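Local coordinates for type III CBASS phage resistance system CD-NTase-associated protein Cap8 (Pseudomonas aeruginosa, PDB 6P8P) that is a bacterial HORMA-domain protein that probably regulates a cGAS-like nucleotidyltransferase in type III CBASS immunity against bacteriophages, at residues E109-G112 and W113-A117; Q19-D22 and A23-L27. The protein carries 2 engineered substitutions. One frame throughout, in Å; residues are numbered along the deposited sequence.

Contact 1: residues E109-G112 and W113-A117; sequences EQLG and WVQSA
Gln-110, just ahead of helix 111-119, and Trp-113 within it lie side by side, and their polar ends meet: indole NE1 of Trp-113 donates to amide OE1 of Gln-110 at 3.1 Å with an N-H...O angle of 166°. The oxygen sits at the ring's edge, in the indole plane, while the amide is turned 40° against that plane. Trp-113 manages this by placing CG between its backbone N and carbonyl carbon (chi1 87°), which swings the indole back toward the preceding turn. The other end of the amide, NE2, is hydrogen-bonded to Asp-53 OD2, so both polar atoms of the side-chain amide have partners, close to a bound calcium ion.

Backbone bonds wind the first turn: Val-114 N to Gln-110 O at 3.0 Å, Gln-115 N to Leu-111 O at 2.8 Å, and a weak one from Ser-116 N to Gly-112 O. This is the opening of the helix in the beta-alpha-beta unit formed with strands 101-106 and 125-129 of the HORMA domain.

One water links Glu-109 O to Trp-113 N, 3.1 Å from each; a second donates to Gly-112 O at 2.8 Å and also bonds Ser-116 OG.

Among apolar groups, Leu-111 and Val-114 pack on Cys-106 and Ala-127 of the flanking strands. Val-114 also puts CG2 over one indole face of Trp-113, which itself touches Ala-52 of the second subunit.

Contact 2: residues Q19-D22 and A23-L27; sequences QTWD and AIVEL
Trp-21 and Val-25, one turn apart on helix 17-29, make the main side-chain contact here, on a helix of the HORMA domain that packs against both the sheet and helix 44-52. The contact is a CH-pi interaction: methyl CG2 of Val-25 sits over one indole face, 3.7 Å from the centroid of the five-membered ring and 18° off its normal. Of the ring atoms, Trp-21 NE1 lies nearest to Val-25 CG2, at 3.5 Å. With CG of Trp-21 opposite its backbone N (chi1 -178°), the indole leans forward along the helix, over Val-25, and CG2 of Val-25, lying beside its own backbone N, rises to meet it.

Ile-24 adds apolar contacts to two residues. Its CG2 lies 4.1 Å from Trp-21 CZ3, the two side chains crossing at about a right angle, whereas its CD1 approaches Thr-20 CG2 from alongside. Ile-72 and Cys-74 of strand 69-75 lie against the Ile-24 and Thr-20 side of the helix, and Trp-21 packs on Thr-44, Ala-47 and Ile-51 of helix 44-52.

Polar side-chain atoms find partners beyond this turn. Indole NE1 of Trp-21 is hydrogen-bonded to Leu-40 O, which should fix the ring's rotation, and Thr-20 OG1 bonds Asp-16 O and Ser-11 OG.

Regular alpha-helical backbone bonds underlie all this. Ala-23 N donates to Gln-19 O and Ile-24 N to Thr-20 O, both at 3.0 Å, and Glu-26 N donates to Asp-22 O over the same distance. The shortest of the four runs from Val-25 N to Trp-21 O, 2.8 Å, and that same carbonyl oxygen also lies 3.2 Å from Val-25 CG2.

Overall arrangement
The two contacts are turns of different helices, on opposite sides of the chain's centre; the centres of the two contacts are about 22 Å apart and their nearest atoms about 11 Å. Both are partly buried, but contact 2 sits nearer the middle of the chain (about 8 Å between centres, against 16 Å) and has more buried residues. Helix 44-52 touches both. Each turns on a tryptophan, used differently: in contact 1 the indole N-H bonds a glutamine within the same turn, near calcium and the second subunit, and waters join in; in contact 2 the N-H goes to a carbonyl elsewhere in the chain, the side-chain contact within the turn is apolar, and no other subunit touches it.

Contact 1: residues E109-G112 and W113-A117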
ATOM      1  N   GLU A 109      10.211  10.238   4.384  1.00 25.64           N
ATOM      2  CA  GLU A 109       9.110  10.552   5.291  1.00 34.42           C
ATOM      3  C   GLU A 109       8.097   9.418   5.395  1.00 36.85           C
ATOM      4  O   GLU A 109       7.348   9.359   6.376  1.00 29.14           O
ATOM      5  CB  GLU A 109       8.390  11.837   4.857  1.00 32.20           C
ATOM      6  CG  GLU A 109       7.659  11.785   3.529  1.00 39.95           C
ATOM      7  CD  GLU A 109       6.583  12.874   3.421  1.00 71.19           C
ATOM      8  OE1 GLU A 109       6.293  13.342   2.297  1.00 66.99           O
ATOM      9  OE2 GLU A 109       6.023  13.268   4.470  1.00 70.20           O
ATOM     10  N   GLN A 110       8.045   8.522   4.409  1.00 21.56           N
ATOM     11  CA  GLN A 110       7.131   7.387   4.458  1.00 18.24           C
ATOM     12  C   GLN A 110       7.800   6.111   4.949  1.00 18.13           C
ATOM     13  O   GLN A 110       7.142   5.081   5.040  1.00 18.71           O
ATOM     14  CB  GLN A 110       6.505   7.175   3.079  1.00 20.47           C
ATOM     15  CG  GLN A 110       5.617   8.366   2.633  1.00 34.39           C
ATOM     16  CD  GLN A 110       4.708   8.042   1.457  1.00 57.32           C
ATOM     17  OE1 GLN A 110       3.673   7.365   1.600  1.00 41.81           O
ATOM     18  NE2 GLN A 110       5.087   8.531   0.281  1.00 69.52           N
ATOM     19  N   LEU A 111       9.088   6.147   5.281  1.00 19.45           N
ATOM     20  CA  LEU A 111       9.775   4.898   5.567  1.00 15.23           C
ATOM     21  C   LEU A 111       9.190   4.209   6.787  1.00 21.24           C
ATOM     22  O   LEU A 111       9.197   2.977   6.880  1.00 25.03           O
ATOM     23  CB  LEU A 111      11.266   5.140   5.814  1.00 24.30           C
ATOM     24  CG  LEU A 111      12.234   5.011   4.679  1.00 28.67           C
ATOM     25  CD1 LEU A 111      13.672   5.277   5.251  1.00 25.48           C
ATOM     26  CD2 LEU A 111      12.148   3.683   4.000  1.00 21.36           C
ATOM     27  N   GLY A 112       8.753   4.983   7.769  1.00 23.25           N
ATOM     28  CA  GLY A 112       8.208   4.403   8.983  1.00 28.02           C
ATOM     29  C   GLY A 112       7.076   3.443   8.697  1.00 28.36           C
ATOM     30  O   GLY A 112       7.124   2.268   9.078  1.00 27.98           O
ATOM     31  N   TRP A 113       6.048   3.917   7.992  1.00 19.93           N
ATOM     32  CA  TRP A 113       4.915   3.041   7.728  1.00 17.41           C
ATOM     33  C   TRP A 113       5.272   1.975   6.702  1.00 17.05           C
ATOM     34  O   TRP A 113       4.854   0.820   6.836  1.00 19.22           O
ATOM     35  CB  TRP A 113       3.684   3.859   7.314  1.00 20.17           C
ATOM     36  CG  TRP A 113       3.483   4.221   5.867  1.00 19.25           C
ATOM     37  CD1 TRP A 113       3.691   5.446   5.283  1.00 16.43           C
ATOM     38  CD2 TRP A 113       2.952   3.370   4.842  1.00 18.00           C
ATOM     39  NE1 TRP A 113       3.350   5.383   3.947  1.00 21.04           N
ATOM     40  CE2 TRP A 113       2.901   4.122   3.657  1.00 21.02           C
ATOM     41  CE3 TRP A 113       2.545   2.033   4.808  1.00 18.76           C
ATOM     42  CZ2 TRP A 113       2.427   3.591   2.455  1.00 21.18           C
ATOM     43  CZ3 TRP A 113       2.068   1.523   3.630  1.00 23.26           C
ATOM     44  CH2 TRP A 113       2.036   2.289   2.466  1.00 20.53           C
ATOM     45  N   VAL A 114       6.090   2.322   5.712  1.00 17.84           N
ATOM     46  CA  VAL A 114       6.396   1.359   4.660  1.00 14.76           C
ATOM     47  C   VAL A 114       7.200   0.197   5.209  1.00 16.87           C
ATOM     48  O   VAL A 114       6.931  -0.955   4.873  1.00 16.47           O
ATOM     49  CB  VAL A 114       7.106   2.069   3.502  1.00 14.30           C
ATOM     50  CG1 VAL A 114       7.705   1.049   2.553  1.00 18.00           C
ATOM     51  CG2 VAL A 114       6.121   2.952   2.791  1.00 16.11           C
ATOM     52  N   GLN A 115       8.230   0.468   6.018  1.00 17.62           N
ATOM     53  CA  GLN A 115       9.051  -0.628   6.522  1.00 16.03           C
ATOM     54  C   GLN A 115       8.240  -1.546   7.424  1.00 21.48           C
ATOM     55  O   GLN A 115       8.376  -2.772   7.349  1.00 20.22           O
ATOM     56  CB  GLN A 115      10.289  -0.082   7.245  1.00 16.69           C
ATOM     57  CG  GLN A 115      11.229   0.654   6.284  1.00 19.12           C
ATOM     58  CD  GLN A 115      12.554   1.065   6.903  1.00 30.08           C
ATOM     59  OE1 GLN A 115      13.623   0.979   6.270  1.00 30.64           O
ATOM     60  NE2 GLN A 115      12.494   1.534   8.132  1.00 21.07           N
ATOM     61  N   SER A 116       7.345  -0.972   8.245  1.00 20.96           N
ATOM     62  CA  SER A 116       6.463  -1.798   9.066  1.00 19.16           C
ATOM     63  C   SER A 116       5.517  -2.635   8.220  1.00 19.17           C
ATOM     64  O   SER A 116       5.274  -3.802   8.528  1.00 24.79           O
ATOM     65  CB  SER A 116       5.666  -0.919  10.037  1.00 26.52           C
ATOM     66  OG  SER A 116       6.515  -0.328  10.985  1.00 29.47           O
ATOM     67  N   ALA A 117       4.931  -2.044   7.184  1.00 19.25           N
ATOM     68  CA  ALA A 117       4.023  -2.773   6.311  1.00 20.69           C
ATOM     69  C   ALA A 117       4.729  -3.915   5.605  1.00 20.82           C
ATOM     70  O   ALA A 117       4.148  -4.988   5.423  1.00 22.73           O
ATOM     71  CB  ALA A 117       3.396  -1.822   5.296  1.00 20.12           C
TER
HETATM   72  O   HOH W   1       6.150   6.967   7.917  1.00 23.44           O
HETATM   73  O   HOH W   2       9.145   1.437  10.802  1.00 36.25           O

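Contact 2: residues Q19-D22 and A23-L27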
ATOM      1  N   GLN A  19      -0.530  -2.586 -12.106  1.00 15.44           N
ATOM      2  CA  GLN A  19      -0.117  -3.275 -13.322  1.00 13.98           C
ATOM      3  C   GLN A  19       1.392  -3.225 -13.488  1.00 13.89           C
ATOM      4  O   GLN A  19       1.990  -4.174 -13.997  1.00 17.22           O
ATOM      5  CB  GLN A  19      -0.796  -2.655 -14.546  1.00 17.88           C
ATOM      6  CG  GLN A  19      -2.287  -2.837 -14.577  1.00 18.42           C
ATOM      7  CD  GLN A  19      -2.949  -2.044 -15.671  1.00 23.67           C
ATOM      8  OE1 GLN A  19      -2.561  -0.901 -15.944  1.00 19.84           O
ATOM      9  NE2 GLN A  19      -3.978  -2.634 -16.305  1.00 25.45           N
ATOM     10  N   THR A  20       2.011  -2.122 -13.075  1.00 14.78           N
ATOM     11  CA  THR A  20       3.461  -1.988 -13.128  1.00 13.67           C
ATOM     12  C   THR A  20       4.118  -2.997 -12.197  1.00 13.63           C
ATOM     13  O   THR A  20       5.013  -3.739 -12.593  1.00 15.89           O
ATOM     14  CB  THR A  20       3.864  -0.570 -12.722  1.00 13.55           C
ATOM     15  OG1 THR A  20       3.196   0.415 -13.549  1.00 19.14           O
ATOM     16  CG2 THR A  20       5.399  -0.397 -12.835  1.00 18.28           C
ATOM     17  N   TRP A  21       3.640  -3.087 -10.954  1.00 13.77           N
ATOM     18  CA  TRP A  21       4.221  -4.086 -10.046  1.00 16.60           C
ATOM     19  C   TRP A  21       4.042  -5.501 -10.569  1.00 19.17           C
ATOM     20  O   TRP A  21       4.976  -6.308 -10.516  1.00 15.97           O
ATOM     21  CB  TRP A  21       3.588  -3.975  -8.671  1.00 15.28           C
ATOM     22  CG  TRP A  21       4.141  -4.900  -7.651  1.00 13.48           C
ATOM     23  CD1 TRP A  21       3.452  -5.866  -6.991  1.00 17.90           C
ATOM     24  CD2 TRP A  21       5.492  -4.964  -7.183  1.00 13.41           C
ATOM     25  NE1 TRP A  21       4.290  -6.508  -6.089  1.00 15.94           N
ATOM     26  CE2 TRP A  21       5.553  -5.982  -6.214  1.00 16.30           C
ATOM     27  CE3 TRP A  21       6.656  -4.235  -7.472  1.00 14.32           C
ATOM     28  CZ2 TRP A  21       6.711  -6.274  -5.514  1.00 16.73           C
ATOM     29  CZ3 TRP A  21       7.833  -4.552  -6.795  1.00 17.14           C
ATOM     30  CH2 TRP A  21       7.847  -5.568  -5.828  1.00 16.85           C
ATOM     31  N   ASP A  22       2.856  -5.817 -11.089  1.00 17.45           N
ATOM     32  CA  ASP A  22       2.627  -7.147 -11.636  1.00 15.98           C
ATOM     33  C   ASP A  22       3.616  -7.453 -12.763  1.00 18.39           C
ATOM     34  O   ASP A  22       4.129  -8.570 -12.859  1.00 18.81           O
ATOM     35  CB  ASP A  22       1.187  -7.259 -12.135  1.00 16.66           C
ATOM     36  CG  ASP A  22       0.185  -7.511 -11.029  1.00 34.11           C
ATOM     37  OD1 ASP A  22       0.585  -7.736  -9.875  1.00 26.96           O
ATOM     38  OD2 ASP A  22      -1.039  -7.488 -11.328  1.00 29.08           O
ATOM     39  N   ALA A  23       3.942  -6.454 -13.590  1.00 15.11           N
ATOM     40  CA  ALA A  23       4.898  -6.694 -14.676  1.00 16.04           C
ATOM     41  C   ALA A  23       6.285  -6.960 -14.112  1.00 16.45           C
ATOM     42  O   ALA A  23       7.026  -7.805 -14.639  1.00 16.97           O
ATOM     43  CB  ALA A  23       4.934  -5.512 -15.650  1.00 16.43           C
ATOM     44  N   ILE A  24       6.632  -6.253 -13.021  1.00 14.01           N
ATOM     45  CA  ILE A  24       7.921  -6.447 -12.351  1.00 13.72           C
ATOM     46  C   ILE A  24       7.986  -7.809 -11.682  1.00 17.74           C
ATOM     47  O   ILE A  24       9.001  -8.509 -11.753  1.00 19.93           O
ATOM     48  CB  ILE A  24       8.164  -5.305 -11.344  1.00 18.27           C
ATOM     49  CG1 ILE A  24       8.365  -3.990 -12.106  1.00 17.58           C
ATOM     50  CG2 ILE A  24       9.353  -5.610 -10.447  1.00 18.91           C
ATOM     51  CD1 ILE A  24       8.311  -2.735 -11.250  1.00 22.65           C
ATOM     52  N   VAL A  25       6.904  -8.226 -11.054  1.00 14.80           N
ATOM     53  CA  VAL A  25       6.886  -9.546 -10.441  1.00 15.24           C
ATOM     54  C   VAL A  25       7.095 -10.629 -11.496  1.00 16.49           C
ATOM     55  O   VAL A  25       7.821 -11.603 -11.282  1.00 15.93           O
ATOM     56  CB  VAL A  25       5.560  -9.764  -9.702  1.00 16.03           C
ATOM     57  CG1 VAL A  25       5.463 -11.212  -9.213  1.00 17.79           C
ATOM     58  CG2 VAL A  25       5.430  -8.781  -8.522  1.00 20.03           C
ATOM     59  N   GLU A  26       6.451 -10.486 -12.642  1.00 16.81           N
ATOM     60  CA  GLU A  26       6.646 -11.480 -13.699  1.00 15.62           C
ATOM     61  C   GLU A  26       8.095 -11.492 -14.198  1.00 18.96           C
ATOM     62  O   GLU A  26       8.680 -12.560 -14.408  1.00 21.96           O
ATOM     63  CB  GLU A  26       5.669 -11.217 -14.842  1.00 21.08           C
ATOM     64  CG  GLU A  26       5.754 -12.273 -15.955  1.00 27.85           C
ATOM     65  CD  GLU A  26       5.380 -13.670 -15.508  1.00 47.37           C
ATOM     66  OE1 GLU A  26       4.688 -13.813 -14.477  1.00 46.10           O
ATOM     67  OE2 GLU A  26       5.792 -14.632 -16.195  1.00 57.97           O
ATOM     68  N   LEU A  27       8.695 -10.311 -14.368  1.00 17.95           N
ATOM     69  CA  LEU A  27      10.094 -10.238 -14.764  1.00 19.45           C
ATOM     70  C   LEU A  27      10.983 -11.008 -13.796  1.00 19.28           C
ATOM     71  O   LEU A  27      11.890 -11.749 -14.208  1.00 21.18           O
ATOM     72  CB  LEU A  27      10.532  -8.785 -14.818  1.00 16.67           C
ATOM     73  CG  LEU A  27      11.968  -8.575 -15.297  1.00 29.61           C
ATOM     74  CD1 LEU A  27      12.028  -8.532 -16.818  1.00 27.88           C
ATOM     75  CD2 LEU A  27      12.549  -7.309 -14.676  1.00 35.50           C
TER